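Local coordinates for uncharacterized protein (Bombyx mori, PDB 5AZ1) that binds NADPH and, as an aldo/keto reductase with a TIM-barrel fold, probably reduces carbonyl compounds with it, at residues 15-20 against 271-276; 65-70 against 97-102; 195-200 against 221-226. One frame throughout, in Å; residues are numbered along the deposited sequence.

Contact 1: residues 15-20 against 271-276; sequences DEIPAL and GIVSIP. With NDP (NADPH dihydro-nicotinamide-adenine-dinucleotide phosphate), chain J.
The TIM barrel of this aldo/keto reductase closes here. The last strand, 273-274, meets the chain that leaves the N-terminal hairpin strand 16-18 and is about to enter the first barrel strand, 22-23. Ala19 and Leu20 touch Val273 and Ser274. One direct hydrogen bond joins the backbones, from Ser274 N to Ala19 O at 3.1 Å, with 153° at the hydrogen. Ala19 O is used further: Val273 CA gives it a CA-H...O contact, and a water donates to it at 2.8 Å. The same water donates to Ile272 O, so it ties the two carbonyls together beside the bridge. Leu20 CA makes a similar contact to Ser274 O.

The side chains fill in around this. Val273 has CG1 anti to its backbone N (chi1 173°), which lays that methyl 3.5 Å from Pro18 O. Its CG2 faces Ile17 CG2 at 4.3 Å, at the hairpin that covers the barrel floor. On the other flank Leu20 CD1 reaches Pro276 CD at 3.7 Å, the two side chains crossing at about a right angle. Past the strand, Ile275 CD1 comes within 3.4 Å of the NADPH ribose oxygen O4D. The seam thus relies on backbone polarity, a shared water and close apolar packing, with no side-chain polar bond, and its far end borders the cofactor.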
# COMPACT_ATOMS: atom_id res chain seq x y z
N ASP A 15 10.23 4.45 -14.48
CA ASP A 15 10.74 4.80 -13.15
C ASP A 15 10.92 3.55 -12.31
O ASP A 15 10.36 2.54 -12.56
CB ASP A 15 9.77 5.76 -12.41
CG ASP A 15 9.66 7.13 -13.05
OD1 ASP A 15 10.57 7.51 -13.81
OD2 ASP A 15 8.64 7.83 -12.82
N GLU A 16 11.67 3.68 -11.26
CA GLU A 16 11.90 2.62 -10.28
C GLU A 16 11.08 2.79 -9.05
O GLU A 16 10.91 3.91 -8.57
CB GLU A 16 13.35 2.73 -9.77
CG GLU A 16 14.28 2.48 -10.88
CD GLU A 16 15.66 2.12 -10.39
OE1 GLU A 16 16.27 2.90 -9.66
OE2 GLU A 16 16.08 1.07 -10.75
N ILE A 17 10.70 1.69 -8.48
CA ILE A 17 10.03 1.69 -7.23
C ILE A 17 10.75 0.72 -6.27
O ILE A 17 10.98 -0.40 -6.60
CB ILE A 17 8.57 1.36 -7.38
CG1 ILE A 17 7.83 1.54 -6.02
CG2 ILE A 17 8.33 -0.07 -7.90
CD1 ILE A 17 6.33 1.61 -6.21
N PRO A 18 11.15 1.19 -5.09
CA PRO A 18 11.80 0.25 -4.15
C PRO A 18 10.86 -0.83 -3.69
O PRO A 18 9.64 -0.56 -3.37
CB PRO A 18 12.20 1.15 -2.96
CG PRO A 18 12.36 2.55 -3.56
CD PRO A 18 11.25 2.59 -4.65
N ALA A 19 11.42 -2.03 -3.61
CA ALA A 19 10.68 -3.26 -3.38
C ALA A 19 10.09 -3.34 -2.02
O ALA A 19 9.23 -4.19 -1.78
CB ALA A 19 11.61 -4.43 -3.56
N LEU A 20 10.54 -2.48 -1.10
CA LEU A 20 9.94 -2.37 0.25
C LEU A 20 9.72 -0.91 0.58
O LEU A 20 10.54 -0.08 0.24
CB LEU A 20 10.88 -2.96 1.25
CG LEU A 20 10.53 -2.96 2.75
CD1 LEU A 20 9.66 -4.15 3.01
CD2 LEU A 20 11.81 -3.09 3.59
N GLY A 271 7.90 -11.15 -6.85
CA GLY A 271 7.94 -9.86 -7.58
C GLY A 271 6.93 -8.79 -7.11
O GLY A 271 6.55 -7.90 -7.88
N ILE A 272 6.50 -8.90 -5.87
CA ILE A 272 5.53 -8.03 -5.25
C ILE A 272 6.22 -7.12 -4.24
O ILE A 272 7.03 -7.60 -3.41
CB ILE A 272 4.45 -8.89 -4.51
CG1 ILE A 272 3.68 -9.69 -5.55
CG2 ILE A 272 3.50 -8.02 -3.73
CD1 ILE A 272 2.72 -10.73 -4.97
N VAL A 273 5.92 -5.82 -4.33
CA VAL A 273 6.43 -4.78 -3.45
C VAL A 273 5.62 -4.90 -2.17
O VAL A 273 4.43 -5.08 -2.26
CB VAL A 273 6.18 -3.38 -4.04
CG1 VAL A 273 6.57 -2.26 -3.03
CG2 VAL A 273 6.90 -3.20 -5.39
N SER A 274 6.26 -4.84 -1.00
CA SER A 274 5.61 -4.74 0.32
C SER A 274 5.71 -3.39 0.99
O SER A 274 6.77 -2.78 0.96
CB SER A 274 6.26 -5.68 1.31
OG SER A 274 5.74 -6.93 0.97
N ILE A 275 4.64 -3.03 1.68
CA ILE A 275 4.57 -1.85 2.50
C ILE A 275 4.09 -2.21 3.93
O ILE A 275 3.05 -1.80 4.43
CB ILE A 275 3.76 -0.70 1.81
CG1 ILE A 275 2.35 -1.06 1.48
CG2 ILE A 275 4.39 -0.25 0.47
CD1 ILE A 275 1.59 0.12 0.86
N PRO A 276 4.90 -3.00 4.64
CA PRO A 276 4.61 -3.15 6.07
C PRO A 276 4.59 -1.83 6.87
O PRO A 276 5.30 -0.89 6.56
CB PRO A 276 5.80 -3.95 6.56
CG PRO A 276 6.90 -3.48 5.66
CD PRO A 276 6.26 -3.41 4.31
PA NDP J . 0.80 -4.70 8.30
O1A NDP J . 0.53 -6.08 7.70
O2A NDP J . 1.95 -3.86 7.86
O5B NDP J . 1.07 -5.02 9.89
C5B NDP J . 1.08 -4.00 10.87
C4B NDP J . 1.39 -4.61 12.24
O4B NDP J . 2.53 -5.48 12.18
C3B NDP J . 1.68 -3.52 13.30
O3B NDP J . 0.76 -3.65 14.37
C2B NDP J . 3.15 -3.75 13.69
O2B NDP J . 3.47 -3.46 15.05
C1B NDP J . 3.39 -5.20 13.31
N9A NDP J . 4.73 -5.49 12.81
C8A NDP J . 5.37 -4.86 11.80
N7A NDP J . 6.57 -5.42 11.57
C5A NDP J . 6.67 -6.46 12.42
C6A NDP J . 7.70 -7.46 12.69
N6A NDP J . 8.84 -7.41 11.94
N1A NDP J . 7.44 -8.36 13.70
C2A NDP J . 6.29 -8.36 14.42
N3A NDP J . 5.30 -7.47 14.22
C4A NDP J . 5.45 -6.52 13.24
O3 NDP J . -0.60 -3.92 8.37
PN NDP J . -0.99 -2.56 7.63
O1N NDP J . -2.32 -2.82 7.00
O2N NDP J . -0.81 -1.38 8.58
O5D NDP J . 0.24 -2.41 6.56
C5D NDP J . 0.06 -1.77 5.36
C4D NDP J . 0.36 -0.30 5.14
O4D NDP J . -0.15 -0.25 3.78
C3D NDP J . -0.36 0.87 5.81
O3D NDP J . 0.48 1.54 6.73
C2D NDP J . -0.65 1.79 4.63
O2D NDP J . 0.57 2.48 4.26
C1D NDP J . -1.10 0.78 3.55
N1N NDP J . -2.56 0.31 3.51
C2N NDP J . -3.25 0.60 2.36
C3N NDP J . -4.61 0.28 2.15
C7N NDP J . -5.28 0.63 0.84
O7N NDP J . -6.52 0.58 0.84
N7N NDP J . -4.56 1.01 -0.27
C4N NDP J . -5.41 -0.40 3.27
C5N NDP J . -4.58 -0.70 4.45
C6N NDP J . -3.23 -0.35 4.51
P2B NDP J . 4.09 -2.04 15.56
O1X NDP J . 3.54 -0.90 14.67
O2X NDP J . 3.42 -1.92 16.90
O3X NDP J . 5.56 -2.32 15.40
O HOH W 1 9.25 -7.03 -1.81

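Contact 2: residues 65-70 against 97-102; sequences GYRHID and EDLFIT. With NDP (NADPH dihydro-nicotinamide-adenine-dinucleotide phosphate), chain J; ACT (acetate ion), chain G.
Strands 68-70 and 100-102 run parallel, the two strands of a beta-alpha-beta unit with helix 78-90 between them. Three backbone hydrogen bonds join the segments: Phe100 N to Arg67 O, Ile69 N to Phe100 O, and Thr102 N to Ile69 O.

Aromatic contact comes next. The edge of Phe100 points at the face of His68, centroids 5.2 Å apart and planes at 55°. Both rings leave their strands side by side, with CG anti to the backbone N. On the other sheet face Ile69 CD1 packs on Ile101 CG1.

Polar contacts gather at both ends. A water links His68 NE2, Asp70 OD1 and Thr102 OG1, 2.7 Å from the last. His68 ND1 bonds to Pro18 O, while Asp70 OD2 forms a salt bridge with Lys104 and accepts from NADPH O2D at 2.8 Å. At the other end Arg67 bends at chi2 (-70°), bringing CD 3.4 Å from Asp98 O. Its NE and NH2 donate to acetate O and OXT, both at 2.9 Å; the ion is probably from the crystallisation liquor. NH1 bonds to Tyr66 O and Ile62 O. With an alanine here, Tyr66 O and Ile62 O would probably lose this donor, Asp98 O its CD packing and the acetate its two N-H partners.

The chemistry thus shifts from an arginine holding a crystallisation acetate to a water-linked polar cluster at the cofactor.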
# COMPACT_ATOMS: atom_id res chain seq x y z
N GLY A 65 18.45 3.41 5.18
CA GLY A 65 18.36 3.14 3.73
C GLY A 65 16.97 2.93 3.10
O GLY A 65 16.87 2.65 1.94
N TYR A 66 15.90 3.07 3.86
CA TYR A 66 14.58 3.14 3.28
C TYR A 66 14.43 4.46 2.48
O TYR A 66 14.85 5.57 2.94
CB TYR A 66 13.50 3.13 4.31
CG TYR A 66 13.10 1.80 4.94
CD1 TYR A 66 13.99 1.06 5.74
CD2 TYR A 66 11.81 1.31 4.82
CE1 TYR A 66 13.55 -0.09 6.41
CE2 TYR A 66 11.40 0.16 5.44
CZ TYR A 66 12.26 -0.55 6.24
OH TYR A 66 11.78 -1.72 6.89
N ARG A 67 13.86 4.33 1.30
CA ARG A 67 13.52 5.44 0.46
C ARG A 67 12.02 5.56 0.06
O ARG A 67 11.59 6.64 -0.39
CB ARG A 67 14.35 5.33 -0.78
CG ARG A 67 15.86 5.33 -0.51
CD ARG A 67 16.36 6.71 -0.05
NE ARG A 67 17.76 6.70 0.28
CZ ARG A 67 18.27 6.52 1.51
NH1 ARG A 67 17.52 6.31 2.59
NH2 ARG A 67 19.57 6.53 1.64
N HIS A 68 11.25 4.50 0.24
CA HIS A 68 9.88 4.44 -0.27
C HIS A 68 8.98 4.66 0.92
O HIS A 68 9.05 3.95 1.91
CB HIS A 68 9.65 3.08 -0.97
CG HIS A 68 8.24 2.78 -1.39
ND1 HIS A 68 7.95 1.66 -2.17
CD2 HIS A 68 7.06 3.40 -1.17
CE1 HIS A 68 6.64 1.60 -2.36
NE2 HIS A 68 6.08 2.66 -1.80
N ILE A 69 8.09 5.63 0.81
CA ILE A 69 7.15 5.96 1.85
C ILE A 69 5.72 5.97 1.32
O ILE A 69 5.43 6.67 0.38
CB ILE A 69 7.45 7.39 2.39
CG1 ILE A 69 8.84 7.46 2.98
CG2 ILE A 69 6.40 7.82 3.42
CD1 ILE A 69 9.31 8.90 3.17
N ASP A 70 4.82 5.25 1.95
CA ASP A 70 3.47 5.12 1.37
C ASP A 70 2.60 5.90 2.26
O ASP A 70 2.57 5.62 3.47
CB ASP A 70 3.00 3.65 1.42
CG ASP A 70 1.64 3.48 0.84
OD1 ASP A 70 1.54 3.49 -0.41
OD2 ASP A 70 0.67 3.36 1.62
N GLU A 97 15.22 13.48 -4.84
CA GLU A 97 15.27 12.57 -5.97
C GLU A 97 15.59 11.14 -5.51
O GLU A 97 15.46 10.24 -6.30
CB GLU A 97 16.39 12.92 -6.99
CG GLU A 97 16.28 14.26 -7.70
CD GLU A 97 16.50 15.45 -6.76
OE1 GLU A 97 17.43 15.37 -5.96
OE2 GLU A 97 15.70 16.43 -6.79
N ASP A 98 16.11 10.95 -4.30
CA ASP A 98 16.37 9.59 -3.85
C ASP A 98 15.12 8.95 -3.30
O ASP A 98 15.14 7.76 -3.04
CB ASP A 98 17.43 9.58 -2.74
CG ASP A 98 18.75 10.24 -3.18
OD1 ASP A 98 19.20 10.02 -4.34
OD2 ASP A 98 19.30 10.97 -2.36
N LEU A 99 14.11 9.75 -2.97
CA LEU A 99 12.95 9.22 -2.25
C LEU A 99 11.82 8.86 -3.23
O LEU A 99 11.71 9.50 -4.26
CB LEU A 99 12.40 10.25 -1.26
CG LEU A 99 13.34 10.59 -0.14
CD1 LEU A 99 12.82 11.81 0.65
CD2 LEU A 99 13.50 9.40 0.78
N PHE A 100 11.04 7.84 -2.90
CA PHE A 100 9.85 7.47 -3.64
C PHE A 100 8.68 7.68 -2.70
O PHE A 100 8.52 6.92 -1.74
CB PHE A 100 9.87 5.99 -4.06
CG PHE A 100 8.82 5.64 -5.09
CD1 PHE A 100 7.47 5.43 -4.70
CD2 PHE A 100 9.15 5.58 -6.42
CE1 PHE A 100 6.50 5.12 -5.64
CE2 PHE A 100 8.20 5.31 -7.40
CZ PHE A 100 6.87 5.09 -7.03
N ILE A 101 7.85 8.70 -2.97
CA ILE A 101 6.73 9.04 -2.09
C ILE A 101 5.42 8.90 -2.76
O ILE A 101 5.20 9.48 -3.83
CB ILE A 101 6.87 10.50 -1.57
CG1 ILE A 101 8.15 10.61 -0.72
CG2 ILE A 101 5.67 10.89 -0.74
CD1 ILE A 101 8.59 12.04 -0.54
N THR A 102 4.54 8.13 -2.12
CA THR A 102 3.21 7.87 -2.66
C THR A 102 2.13 8.53 -1.82
O THR A 102 2.18 8.42 -0.60
CB THR A 102 2.94 6.36 -2.60
OG1 THR A 102 3.86 5.67 -3.43
CG2 THR A 102 1.50 6.06 -3.06
PA NDP J . 0.80 -4.70 8.30
O1A NDP J . 0.53 -6.08 7.70
O2A NDP J . 1.95 -3.86 7.86
O5B NDP J . 1.07 -5.02 9.89
C5B NDP J . 1.08 -4.00 10.87
C4B NDP J . 1.39 -4.61 12.24
O4B NDP J . 2.53 -5.48 12.18
C3B NDP J . 1.68 -3.52 13.30
O3B NDP J . 0.76 -3.65 14.37
C2B NDP J . 3.15 -3.75 13.69
O2B NDP J . 3.47 -3.46 15.05
C1B NDP J . 3.39 -5.20 13.31
N9A NDP J . 4.73 -5.49 12.81
C8A NDP J . 5.37 -4.86 11.80
N7A NDP J . 6.57 -5.42 11.57
C5A NDP J . 6.67 -6.46 12.42
C6A NDP J . 7.70 -7.46 12.69
N6A NDP J . 8.84 -7.41 11.94
N1A NDP J . 7.44 -8.36 13.70
C2A NDP J . 6.29 -8.36 14.42
N3A NDP J . 5.30 -7.47 14.22
C4A NDP J . 5.45 -6.52 13.24
O3 NDP J . -0.60 -3.92 8.37
PN NDP J . -0.99 -2.56 7.63
O1N NDP J . -2.32 -2.82 7.00
O2N NDP J . -0.81 -1.38 8.58
O5D NDP J . 0.24 -2.41 6.56
C5D NDP J . 0.06 -1.77 5.36
C4D NDP J . 0.36 -0.30 5.14
O4D NDP J . -0.15 -0.25 3.78
C3D NDP J . -0.36 0.87 5.81
O3D NDP J . 0.48 1.54 6.73
C2D NDP J . -0.65 1.79 4.63
O2D NDP J . 0.57 2.48 4.26
C1D NDP J . -1.10 0.78 3.55
N1N NDP J . -2.56 0.31 3.51
C2N NDP J . -3.25 0.60 2.36
C3N NDP J . -4.61 0.28 2.15
C7N NDP J . -5.28 0.63 0.84
O7N NDP J . -6.52 0.58 0.84
N7N NDP J . -4.56 1.01 -0.27
C4N NDP J . -5.41 -0.40 3.27
C5N NDP J . -4.58 -0.70 4.45
C6N NDP J . -3.23 -0.35 4.51
P2B NDP J . 4.09 -2.04 15.56
O1X NDP J . 3.54 -0.90 14.67
O2X NDP J . 3.42 -1.92 16.90
O3X NDP J . 5.56 -2.32 15.40
C ACT G . 20.58 7.12 -1.92
O ACT G . 19.43 6.64 -2.13
OXT ACT G . 20.92 7.48 -0.77
CH3 ACT G . 21.58 7.28 -3.01
O HOH W 2 3.40 3.20 -2.36

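Contact 3: residues 195-200 against 221-226; sequences VNQIEV and VAYSPF. With NDP (NADPH dihydro-nicotinamide-adenine-dinucleotide phosphate), chain J.
Tyr223 lays its ring under the nicotinamide of NADPH. NDP C3N sits 3.3 Å above the ring plane, over its centre. The opposite face rests on the neighbouring strand, where Glu199 N lies 3.5 Å from the plane, offset toward the rim. Glu199 CB adds a CH-pi contact, 4.2 Å from the ring centroid. Tyr223 CG stands between its backbone N and carbonyl carbon (chi1 73°), which turns the ring across strand 195-199. Its OH bonds to Asn176 OD1.

Gln197 takes the carboxamide of the nicotinamide. Its chain is extended (chi2 -178°) and slants across Val221, with NE2 3.8 Å from Val221 CG1. OE1 accepts from the carboxamide nitrogen N7N at 3.1 Å and 166°, and NE2 donates to Asp70 OD1. The amide is thus engaged at both ends, which fixes its rotation.

Beneath these side chains the parallel strands 195-199 and 221-223 are joined by backbone bonds. Val221 N donates to Asn196 O, Ile198 N to Val221 O, and Tyr223 N to Ile198 O. A weak bond from Val200 N to Tyr223 O extends the ladder. On the Ala222 side of the sheet, Val200, just past its strand, packs CB on Ala222 CB at 3.7 Å.

Beyond the strand the chain follows the pyrophosphate. Ser224 OG donates to O1N at 2.7 Å, and Phe226 N donates to O1A at 3.1 Å. Pro225 CA makes a nearly straight CA-H...O contact to Val200 O, tying this loop back to 195-200.

The ring face and the bond to Gln197 OE1 are likely to fix the tilt and rotation of the nicotinamide, while in loop 224-226 a hydroxyl and a backbone N-H meet the pyrophosphate. Such a stacked tyrosine is familiar in aldo/keto reductases and probably orients the nicotinamide for hydride transfer.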
# COMPACT_ATOMS: atom_id res chain seq x y z
N VAL A 195 0.82 0.88 -10.91
CA VAL A 195 0.70 -0.10 -9.89
C VAL A 195 -0.77 -0.35 -9.60
O VAL A 195 -1.63 0.46 -9.89
CB VAL A 195 1.42 0.28 -8.53
CG1 VAL A 195 2.80 0.91 -8.68
CG2 VAL A 195 0.58 1.16 -7.68
N ASN A 196 -1.02 -1.50 -8.98
CA ASN A 196 -2.26 -1.82 -8.34
C ASN A 196 -1.85 -2.20 -6.96
O ASN A 196 -1.18 -3.25 -6.78
CB ASN A 196 -2.99 -3.00 -8.99
CG ASN A 196 -4.40 -3.23 -8.42
OD1 ASN A 196 -4.97 -2.37 -7.74
ND2 ASN A 196 -4.97 -4.39 -8.71
N GLN A 197 -2.22 -1.35 -5.99
CA GLN A 197 -1.96 -1.61 -4.59
C GLN A 197 -3.14 -2.33 -3.97
O GLN A 197 -4.24 -1.79 -3.92
CB GLN A 197 -1.58 -0.33 -3.81
CG GLN A 197 -1.22 -0.60 -2.37
CD GLN A 197 -0.87 0.67 -1.54
OE1 GLN A 197 -1.50 0.91 -0.57
NE2 GLN A 197 0.18 1.40 -1.90
N ILE A 198 -2.87 -3.50 -3.39
CA ILE A 198 -3.96 -4.38 -2.89
C ILE A 198 -3.45 -5.19 -1.76
O ILE A 198 -2.23 -5.32 -1.60
CB ILE A 198 -4.38 -5.43 -3.96
CG1 ILE A 198 -3.12 -6.14 -4.54
CG2 ILE A 198 -5.16 -4.78 -5.07
CD1 ILE A 198 -3.40 -7.22 -5.55
N GLU A 199 -4.37 -5.81 -1.01
CA GLU A 199 -3.97 -6.76 0.02
C GLU A 199 -3.37 -8.03 -0.55
O GLU A 199 -3.97 -8.68 -1.41
CB GLU A 199 -5.16 -7.13 0.88
CG GLU A 199 -4.71 -7.97 2.07
CD GLU A 199 -5.87 -8.52 2.92
OE1 GLU A 199 -7.01 -7.95 2.91
OE2 GLU A 199 -5.59 -9.55 3.60
N VAL A 200 -2.15 -8.34 -0.12
CA VAL A 200 -1.50 -9.63 -0.42
C VAL A 200 -0.77 -10.08 0.80
O VAL A 200 -0.09 -9.30 1.41
CB VAL A 200 -0.48 -9.58 -1.54
CG1 VAL A 200 -0.18 -11.01 -2.05
CG2 VAL A 200 -0.99 -8.72 -2.69
N VAL A 221 1.66 -3.92 -5.42
CA VAL A 221 2.19 -3.45 -4.15
C VAL A 221 1.26 -3.99 -3.09
O VAL A 221 0.08 -3.73 -3.15
CB VAL A 221 2.25 -1.91 -4.12
CG1 VAL A 221 2.56 -1.41 -2.68
CG2 VAL A 221 3.25 -1.39 -5.13
N ALA A 222 1.82 -4.73 -2.13
CA ALA A 222 1.04 -5.43 -1.13
C ALA A 222 0.90 -4.58 0.10
O ALA A 222 1.91 -4.30 0.73
CB ALA A 222 1.76 -6.73 -0.73
N TYR A 223 -0.32 -4.18 0.43
CA TYR A 223 -0.60 -3.74 1.79
C TYR A 223 -1.07 -4.86 2.66
O TYR A 223 -1.48 -5.89 2.16
CB TYR A 223 -1.60 -2.61 1.80
CG TYR A 223 -3.08 -2.85 1.50
CD1 TYR A 223 -3.94 -3.43 2.45
CD2 TYR A 223 -3.65 -2.37 0.35
CE1 TYR A 223 -5.29 -3.56 2.21
CE2 TYR A 223 -4.99 -2.49 0.10
CZ TYR A 223 -5.82 -3.07 1.04
OH TYR A 223 -7.20 -3.14 0.82
N SER A 224 -1.10 -4.62 3.99
CA SER A 224 -1.33 -5.68 5.01
C SER A 224 -0.59 -6.97 4.67
O SER A 224 -1.16 -8.05 4.68
CB SER A 224 -2.80 -5.98 5.22
OG SER A 224 -3.56 -4.79 5.56
N PRO A 225 0.70 -6.86 4.42
CA PRO A 225 1.48 -8.02 4.04
C PRO A 225 1.65 -9.10 5.11
O PRO A 225 2.06 -10.21 4.77
CB PRO A 225 2.83 -7.41 3.63
CG PRO A 225 2.93 -6.19 4.51
CD PRO A 225 1.53 -5.64 4.61
N PHE A 226 1.34 -8.80 6.37
CA PHE A 226 1.38 -9.80 7.45
C PHE A 226 0.01 -10.40 7.72
O PHE A 226 -0.12 -11.28 8.56
CB PHE A 226 1.92 -9.17 8.73
CG PHE A 226 3.36 -8.76 8.65
CD1 PHE A 226 4.31 -9.65 8.34
CD2 PHE A 226 3.73 -7.46 8.92
CE1 PHE A 226 5.64 -9.26 8.24
CE2 PHE A 226 5.02 -7.06 8.81
CZ PHE A 226 5.99 -7.96 8.51
PA NDP J . 0.80 -4.70 8.30
O1A NDP J . 0.53 -6.08 7.70
O2A NDP J . 1.95 -3.86 7.86
O5B NDP J . 1.07 -5.02 9.89
C5B NDP J . 1.08 -4.00 10.87
C4B NDP J . 1.39 -4.61 12.24
O4B NDP J . 2.53 -5.48 12.18
C3B NDP J . 1.68 -3.52 13.30
O3B NDP J . 0.76 -3.65 14.37
C2B NDP J . 3.15 -3.75 13.69
O2B NDP J . 3.47 -3.46 15.05
C1B NDP J . 3.39 -5.20 13.31
N9A NDP J . 4.73 -5.49 12.81
C8A NDP J . 5.37 -4.86 11.80
N7A NDP J . 6.57 -5.42 11.57
C5A NDP J . 6.67 -6.46 12.42
C6A NDP J . 7.70 -7.46 12.69
N6A NDP J . 8.84 -7.41 11.94
N1A NDP J . 7.44 -8.36 13.70
C2A NDP J . 6.29 -8.36 14.42
N3A NDP J . 5.30 -7.47 14.22
C4A NDP J . 5.45 -6.52 13.24
O3 NDP J . -0.60 -3.92 8.37
PN NDP J . -0.99 -2.56 7.63
O1N NDP J . -2.32 -2.82 7.00
O2N NDP J . -0.81 -1.38 8.58
O5D NDP J . 0.24 -2.41 6.56
C5D NDP J . 0.06 -1.77 5.36
C4D NDP J . 0.36 -0.30 5.14
O4D NDP J . -0.15 -0.25 3.78
C3D NDP J . -0.36 0.87 5.81
O3D NDP J . 0.48 1.54 6.73
C2D NDP J . -0.65 1.79 4.63
O2D NDP J . 0.57 2.48 4.26
C1D NDP J . -1.10 0.78 3.55
N1N NDP J . -2.56 0.31 3.51
C2N NDP J . -3.25 0.60 2.36
C3N NDP J . -4.61 0.28 2.15
C7N NDP J . -5.28 0.63 0.84
O7N NDP J . -6.52 0.58 0.84
N7N NDP J . -4.56 1.01 -0.27
C4N NDP J . -5.41 -0.40 3.27
C5N NDP J . -4.58 -0.70 4.45
C6N NDP J . -3.23 -0.35 4.51
P2B NDP J . 4.09 -2.04 15.56
O1X NDP J . 3.54 -0.90 14.67
O2X NDP J . 3.42 -1.92 16.90
O3X NDP J . 5.56 -2.32 15.40

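All three contacts are mainly buried and reach the parallel barrel sheet, but they differ in place. Contact 3 lies deepest, its centre about 5 Å from the centre of the chain. The centre of contact 2 is about 13 Å from it, the farthest, and contact 2 alone has an exposed residue in touch, Asp98. Contacts 2 and 3 each pair neighbouring strands of a beta-alpha-beta unit with several backbone bonds. Contact 1 is a single bridge, joining the last barrel strand to the chain leaving the N-terminal hairpin. The segments also meet one another, as where Val273 O pairs with Ala222 N. All three reach NADPH: contact 1 by packing, contact 2 through a ribose hydroxyl, contact 3 through nicotinamide and phosphates.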